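Local coordinates for protein ferulic acid esterase, AmCE1/Fae1A (Anaeromyces mucronatus, PDB 5CXX) that probably hydrolyses feruloyl esters, as a ferulic acid esterase with an alpha/beta-hydrolase fold, and binds ferulic acid in a pocket, at residues V176-G184 with L215-S223; K3-P11 with H243-A251. All blocks are in the same frame, centred on the assembly; numbering follows the deposited sequence. Where two conformers were deposited one is given.

Interaction 1 (V176-G184 with L215-S223); sequences VGAFAPAPG and LIDCGTNDS. With FER (3-(4-hydroxy-3-methoxyphenyl)-2-propenoic acid), chain D.
Val-176, Ala-178 and Ala-180 bond to Leu-215 and Asp-217 through the backbone. Leu-215 N donates to Val-176 O, and Ala-178 N donates to Leu-215 O. Asp-217 N then reaches Ala-178 O at 3.0 Å. The ladder ends where Ala-180 N meets Asp-217 O at 2.8 Å. Beyond this bond 176-184 passes from strand into loop. Ile-216 CA adds a CH...O contact of 3.3 Å to Ala-178 O. The strands are parallel, 8° apart.

Apolar packing differs on the two faces. On one, Ala-178 CB meets Ile-216 CG1 at 4.1 Å, and helix 157-168 packs on Ala-178. Pro-181 lies across the CG2 branch of Ile-216 at about a right angle. On the other, Leu-215 CD2 comes to the edge of the Phe-179 ring at CE1.

These are neighbouring strands of the central sheet of an alpha/beta-hydrolase fold. Beyond them the chains run into loops around the probable active site. Asp-222 OD2 is hydrogen-bonded to His-253 ND1, consistent with a Ser-156/His-253/Asp-222 triad. Across this contact the same OD2 lies 3.6 Å from Ala-180 CB.

A second buried aspartate, Asp-217, packs on Phe-179. It holds CG between its backbone N and carbonyl carbon (chi1 85°). This swings the carboxylate toward Phe-179, with Asp-217 OD1 3.2 Å from Phe-179 CA. The carboxylate and ring planes stand 90° apart. Asp-217 OD1 is buried here without a polar partner in the model.

Ferulic acid touches the loop of 176-184. Pro-183 CG lies 3.4 Å from its phenolic O4. Ala-182 CB packs against ring atom C2 at 3.7 Å.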
# COMPACT_ATOMS: atom_id res chain seq x y z
N VAL A 176 6.85 3.43 2.44
CA VAL A 176 5.53 3.82 1.99
C VAL A 176 5.47 3.78 0.47
O VAL A 176 6.32 4.39 -0.18
CB VAL A 176 5.15 5.26 2.45
CG1 VAL A 176 3.69 5.61 2.09
CG2 VAL A 176 5.52 5.43 3.93
N GLY A 177 4.46 3.10 -0.09
CA GLY A 177 4.33 2.98 -1.53
C GLY A 177 2.93 3.37 -1.94
O GLY A 177 1.93 2.85 -1.45
N ALA A 178 2.84 4.26 -2.91
CA ALA A 178 1.53 4.78 -3.29
C ALA A 178 1.38 4.65 -4.79
O ALA A 178 2.02 5.43 -5.54
CB ALA A 178 1.38 6.28 -2.86
N PHE A 179 0.55 3.72 -5.26
CA PHE A 179 0.39 3.50 -6.70
C PHE A 179 -0.91 4.14 -7.13
O PHE A 179 -1.99 3.68 -6.75
CB PHE A 179 0.44 1.98 -7.03
CG PHE A 179 1.51 1.22 -6.25
CD1 PHE A 179 2.75 1.80 -5.97
CD2 PHE A 179 1.21 -0.06 -5.71
CE1 PHE A 179 3.68 1.16 -5.19
CE2 PHE A 179 2.18 -0.74 -4.96
CZ PHE A 179 3.42 -0.13 -4.68
N ALA A 180 -0.77 5.27 -7.84
CA ALA A 180 -1.91 6.07 -8.32
C ALA A 180 -2.82 6.52 -7.19
O ALA A 180 -4.04 6.28 -7.24
CB ALA A 180 -2.72 5.32 -9.41
N PRO A 181 -2.29 7.23 -6.19
CA PRO A 181 -3.13 7.65 -5.06
C PRO A 181 -4.27 8.62 -5.42
O PRO A 181 -4.18 9.49 -6.27
CB PRO A 181 -2.11 8.35 -4.11
CG PRO A 181 -1.00 8.89 -5.05
CD PRO A 181 -0.87 7.67 -6.02
N ALA A 182 -5.40 8.38 -4.73
CA ALA A 182 -6.63 9.13 -4.93
C ALA A 182 -6.54 10.57 -4.39
O ALA A 182 -5.74 10.83 -3.46
CB ALA A 182 -7.78 8.33 -4.20
N PRO A 183 -7.41 11.45 -4.87
CA PRO A 183 -7.49 12.81 -4.31
C PRO A 183 -7.93 12.82 -2.87
O PRO A 183 -8.58 11.88 -2.38
CB PRO A 183 -8.56 13.51 -5.16
CG PRO A 183 -9.41 12.34 -5.77
CD PRO A 183 -8.41 11.23 -5.96
N GLY A 184 -7.59 13.92 -2.19
CA GLY A 184 -8.16 14.25 -0.89
C GLY A 184 -7.27 14.03 0.32
O GLY A 184 -7.74 14.26 1.47
N LEU A 215 7.51 6.17 -2.05
CA LEU A 215 7.50 6.04 -3.52
C LEU A 215 6.12 6.26 -4.00
O LEU A 215 5.18 5.67 -3.45
CB LEU A 215 7.98 4.66 -3.95
CG LEU A 215 7.98 4.30 -5.45
CD1 LEU A 215 9.10 3.28 -5.78
CD2 LEU A 215 6.59 3.79 -5.98
N ILE A 216 5.97 7.04 -5.07
CA ILE A 216 4.67 7.33 -5.65
C ILE A 216 4.78 7.13 -7.16
O ILE A 216 5.76 7.59 -7.78
CB ILE A 216 4.25 8.79 -5.40
CG1 ILE A 216 4.20 9.10 -3.94
CG2 ILE A 216 2.86 9.04 -6.05
CD1 ILE A 216 3.89 10.63 -3.68
N ASP A 217 3.78 6.43 -7.76
CA ASP A 217 3.71 6.42 -9.23
C ASP A 217 2.31 6.64 -9.70
O ASP A 217 1.35 6.74 -8.89
CB ASP A 217 4.34 5.12 -9.88
CG ASP A 217 3.36 3.90 -9.96
OD1 ASP A 217 2.49 3.78 -9.11
OD2 ASP A 217 3.50 3.09 -10.92
N CYS A 218 2.20 6.78 -11.01
CA CYS A 218 0.88 6.92 -11.65
C CYS A 218 1.04 6.77 -13.15
O CYS A 218 2.07 7.18 -13.69
CB CYS A 218 0.25 8.31 -11.35
SG CYS A 218 -1.53 8.42 -11.80
N GLY A 219 0.04 6.19 -13.84
CA GLY A 219 -0.01 6.27 -15.28
C GLY A 219 -0.06 7.74 -15.75
O GLY A 219 -0.58 8.62 -15.06
N THR A 220 0.39 7.99 -16.96
CA THR A 220 0.29 9.37 -17.52
C THR A 220 -1.17 9.66 -17.93
O THR A 220 -1.54 10.81 -18.12
CB THR A 220 1.16 9.56 -18.75
OG1 THR A 220 0.87 8.52 -19.67
CG2 THR A 220 2.67 9.49 -18.35
N ASN A 221 -2.01 8.62 -18.01
CA ASN A 221 -3.36 8.79 -18.56
C ASN A 221 -4.38 8.13 -17.65
O ASN A 221 -5.25 7.39 -18.12
CB ASN A 221 -3.46 8.18 -19.95
CG ASN A 221 -2.58 8.93 -20.96
OD1 ASN A 221 -1.35 8.77 -20.99
ND2 ASN A 221 -3.20 9.83 -21.73
N ASP A 222 -4.25 8.40 -16.35
CA ASP A 222 -5.12 7.77 -15.36
C ASP A 222 -6.43 8.58 -15.33
O ASP A 222 -6.44 9.72 -14.84
CB ASP A 222 -4.45 7.72 -13.98
CG ASP A 222 -5.26 6.90 -13.00
OD1 ASP A 222 -6.49 7.13 -12.90
OD2 ASP A 222 -4.69 6.04 -12.31
N SER A 223 -7.51 7.95 -15.81
CA SER A 223 -8.81 8.59 -15.96
C SER A 223 -9.58 8.68 -14.60
O SER A 223 -10.64 9.37 -14.54
CB SER A 223 -9.66 7.79 -16.97
OG SER A 223 -9.82 6.49 -16.47
C4 FER D . -12.27 10.42 -5.93
C5 FER D . -12.02 9.70 -7.14
C6 FER D . -11.51 8.44 -7.07
C3 FER D . -11.89 9.84 -4.71
C2 FER D . -11.40 8.57 -4.62
C1 FER D . -11.18 7.87 -5.79
C10 FER D . -11.56 10.12 -2.45
C7 FER D . -10.67 6.48 -5.69
C8 FER D . -10.71 5.57 -6.68
C9 FER D . -10.14 4.18 -6.41
O1 FER D . -9.64 3.84 -5.29
O2 FER D . -10.20 3.33 -7.34
O4 FER D . -12.78 11.69 -5.88
O3 FER D . -12.15 10.65 -3.64

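Interaction 2 (K3-P11 with H243-A251); sequences KLQISNTCP and HIWFEVPGA
Leu-4 and Ile-244 meet tip to tip at the start of the contact. Leu-4 CD1 is 3.9 Å from Ile-244 CD1. Leu-4 is exposed and poorly ordered, so this end is probably loosely fixed.

Ile-6 comes next and works with both of its branches. Its CD1 lies 3.8 Å from Ile-244 CG2. Its CG2 points instead at the ring of Phe-246, with CD1 of that ring at 3.5 Å. The split follows from the first torsion of Ile-6 (chi1 -60°), which sets CG2 anti to the backbone N and leaves CG1 beside that N.

Ser-7 turns its CB away and contributes its backbone. Ser-7 O lies over one face of the Phe-246 ring, 3.6 Å from CE2. The same carbonyl accepts a hydrogen bond from Asn-264 ND2 of helix 255-266, which also packs on Phe-246. Replacing Phe-246 by an alanine would probably open a gap beside Ile-6 CG2 and take away the ring that the Ser-7 carbonyl and Asn-8 CA pack against.

Asn-8 carries the far end. Its CB is 3.7 Å from Glu-247 O. The side chains of Asn-8 and Pro-249 cross at about a right angle, and Asn-8 ND2 comes to 3.6 Å from Pro-249 CD. Asn-8 O sits beside both methyls of Val-248, 3.4 Å from CG1. Pro-249 occupies a type II beta turn, Val-248 to Ala-251, closed by Ala-251 N bonding to Val-248 O.

Segment 3-11 has no regular structure and forms no backbone ladder with its neighbour. It is an extended N-terminal segment packed, through side chains and carbonyls, on 244-248, the outermost strand at one end of the alpha/beta-hydrolase sheet.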
# COMPACT_ATOMS: atom_id res chain seq x y z
N LYS A 3 21.84 1.64 -4.72
CA LYS A 3 21.99 1.35 -6.17
C LYS A 3 20.63 1.37 -6.89
O LYS A 3 20.31 0.45 -7.65
CB LYS A 3 22.65 -0.01 -6.38
CG LYS A 3 22.42 -0.99 -5.23
CD LYS A 3 23.37 -2.17 -5.24
CE LYS A 3 23.07 -3.15 -4.11
NZ LYS A 3 21.83 -3.98 -4.25
N LEU A 4 19.87 2.40 -6.65
CA LEU A 4 18.48 2.47 -7.04
C LEU A 4 18.31 2.75 -8.52
O LEU A 4 18.69 3.79 -8.97
CB LEU A 4 17.90 3.62 -6.23
CG LEU A 4 16.49 4.15 -6.39
CD1 LEU A 4 15.51 3.19 -5.74
CD2 LEU A 4 16.39 5.52 -5.75
N GLN A 5 17.74 1.84 -9.27
CA GLN A 5 17.45 2.12 -10.70
C GLN A 5 15.94 2.02 -11.02
O GLN A 5 15.44 0.95 -11.27
CB GLN A 5 18.22 1.18 -11.63
CG GLN A 5 19.54 0.66 -11.08
CD GLN A 5 19.41 -0.76 -10.55
OE1 GLN A 5 18.48 -1.10 -9.80
NE2 GLN A 5 20.38 -1.61 -10.91
N ILE A 6 15.25 3.15 -10.96
CA ILE A 6 13.81 3.14 -11.11
C ILE A 6 13.46 2.86 -12.57
O ILE A 6 14.08 3.48 -13.47
CB ILE A 6 13.25 4.52 -10.65
CG1 ILE A 6 13.62 4.75 -9.17
CG2 ILE A 6 11.77 4.63 -10.93
CD1 ILE A 6 12.92 3.72 -8.25
N SER A 7 12.49 1.97 -12.78
CA SER A 7 12.05 1.70 -14.13
C SER A 7 10.58 2.07 -14.25
O SER A 7 9.82 1.95 -13.31
CB SER A 7 12.20 0.25 -14.51
OG SER A 7 11.46 -0.48 -13.59
N ASN A 8 10.22 2.55 -15.43
CA ASN A 8 8.85 3.05 -15.55
C ASN A 8 7.85 1.99 -15.95
O ASN A 8 6.70 2.31 -16.14
CB ASN A 8 8.77 4.23 -16.51
CG ASN A 8 9.20 3.92 -17.89
OD1 ASN A 8 9.45 2.76 -18.25
ND2 ASN A 8 9.26 4.96 -18.73
N THR A 9 8.30 0.75 -16.05
CA THR A 9 7.38 -0.39 -16.22
C THR A 9 7.90 -1.60 -15.47
O THR A 9 9.08 -1.68 -15.09
CB THR A 9 7.20 -0.80 -17.70
OG1 THR A 9 8.43 -1.39 -18.15
CG2 THR A 9 6.77 0.42 -18.58
N CYS A 10 7.00 -2.57 -15.23
CA CYS A 10 7.41 -3.82 -14.65
C CYS A 10 7.60 -4.83 -15.80
O CYS A 10 6.64 -5.11 -16.52
CB CYS A 10 6.31 -4.33 -13.69
SG CYS A 10 6.80 -5.96 -12.94
N PRO A 11 8.79 -5.37 -15.98
CA PRO A 11 8.97 -6.38 -17.03
C PRO A 11 8.02 -7.54 -16.82
O PRO A 11 7.73 -7.96 -15.68
CB PRO A 11 10.42 -6.84 -16.87
CG PRO A 11 11.10 -5.70 -16.16
CD PRO A 11 10.03 -5.10 -15.23
N HIS A 243 11.53 11.49 -1.60
CA HIS A 243 10.67 10.44 -2.13
C HIS A 243 11.00 10.22 -3.59
O HIS A 243 11.78 10.98 -4.23
CB HIS A 243 9.18 10.83 -1.99
CG HIS A 243 8.80 11.98 -2.88
ND1 HIS A 243 9.25 13.27 -2.62
CD2 HIS A 243 8.17 12.01 -4.07
CE1 HIS A 243 8.83 14.06 -3.61
NE2 HIS A 243 8.22 13.32 -4.51
N ILE A 244 10.47 9.13 -4.10
CA ILE A 244 10.62 8.77 -5.48
C ILE A 244 9.31 8.99 -6.20
O ILE A 244 8.26 8.57 -5.66
CB ILE A 244 10.94 7.26 -5.57
CG1 ILE A 244 12.32 7.00 -4.93
CG2 ILE A 244 10.85 6.72 -7.02
CD1 ILE A 244 12.51 5.45 -4.54
N TRP A 245 9.36 9.59 -7.38
CA TRP A 245 8.17 9.80 -8.18
C TRP A 245 8.46 9.42 -9.63
O TRP A 245 9.51 9.82 -10.15
CB TRP A 245 7.73 11.28 -8.08
CG TRP A 245 6.86 11.78 -9.23
CD1 TRP A 245 7.24 12.71 -10.16
CD2 TRP A 245 5.46 11.47 -9.53
NE1 TRP A 245 6.21 13.00 -11.03
CE2 TRP A 245 5.12 12.23 -10.69
CE3 TRP A 245 4.50 10.59 -8.99
CZ2 TRP A 245 3.86 12.20 -11.26
CZ3 TRP A 245 3.22 10.54 -9.60
CH2 TRP A 245 2.92 11.35 -10.70
N PHE A 246 7.51 8.66 -10.24
CA PHE A 246 7.65 8.45 -11.69
C PHE A 246 6.30 8.14 -12.30
O PHE A 246 5.36 7.75 -11.58
CB PHE A 246 8.63 7.30 -12.03
CG PHE A 246 8.15 5.92 -11.61
CD1 PHE A 246 8.39 5.47 -10.31
CD2 PHE A 246 7.43 5.11 -12.50
CE1 PHE A 246 7.93 4.21 -9.88
CE2 PHE A 246 6.96 3.79 -12.07
CZ PHE A 246 7.23 3.39 -10.76
N GLU A 247 6.24 8.31 -13.62
CA GLU A 247 4.96 8.07 -14.36
C GLU A 247 5.13 6.93 -15.32
O GLU A 247 6.16 6.77 -15.96
CB GLU A 247 4.50 9.36 -15.08
CG GLU A 247 4.14 10.43 -14.09
CD GLU A 247 3.78 11.71 -14.81
OE1 GLU A 247 4.65 12.44 -15.32
OE2 GLU A 247 2.60 12.05 -14.86
N VAL A 248 4.07 6.13 -15.47
CA VAL A 248 4.12 4.97 -16.35
C VAL A 248 3.52 5.37 -17.68
O VAL A 248 2.35 5.77 -17.73
CB VAL A 248 3.32 3.81 -15.72
CG1 VAL A 248 3.40 2.61 -16.65
CG2 VAL A 248 3.93 3.51 -14.30
N PRO A 249 4.32 5.37 -18.76
CA PRO A 249 3.85 6.03 -19.98
C PRO A 249 2.66 5.31 -20.66
O PRO A 249 2.76 4.09 -20.88
CB PRO A 249 5.10 6.02 -20.89
CG PRO A 249 5.93 4.95 -20.37
CD PRO A 249 5.71 4.89 -18.88
N GLY A 250 1.59 6.07 -20.92
CA GLY A 250 0.40 5.56 -21.55
C GLY A 250 -0.51 4.75 -20.63
O GLY A 250 -1.59 4.35 -21.06
N ALA A 251 -0.11 4.52 -19.37
CA ALA A 251 -0.94 3.74 -18.47
C ALA A 251 -2.10 4.51 -17.86
O ALA A 251 -2.08 5.73 -17.72
CB ALA A 251 -0.10 3.11 -17.36

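The two contacts share one sheet. Strand 213-219 of interaction 1 is the direct neighbour of strand 244-248 of interaction 2, and Ile-216 N probably bonds to Ile-244 O between them. Interaction 1 is wholly buried, while interaction 2 is a surface contact at the sheet's outer strand. The chemistry follows the place: interaction 1 is held by a parallel backbone ladder, interaction 2 by van der Waals packing of aliphatic, aromatic and Asn-8 atoms, with no hydrogen bonds between its segments. Asp-217 joins them, since it touches Phe-246 and Val-248 as well. Only interaction 1 reaches the ferulic acid. Along the chain it is nested inside the loop that interaction 2 closes.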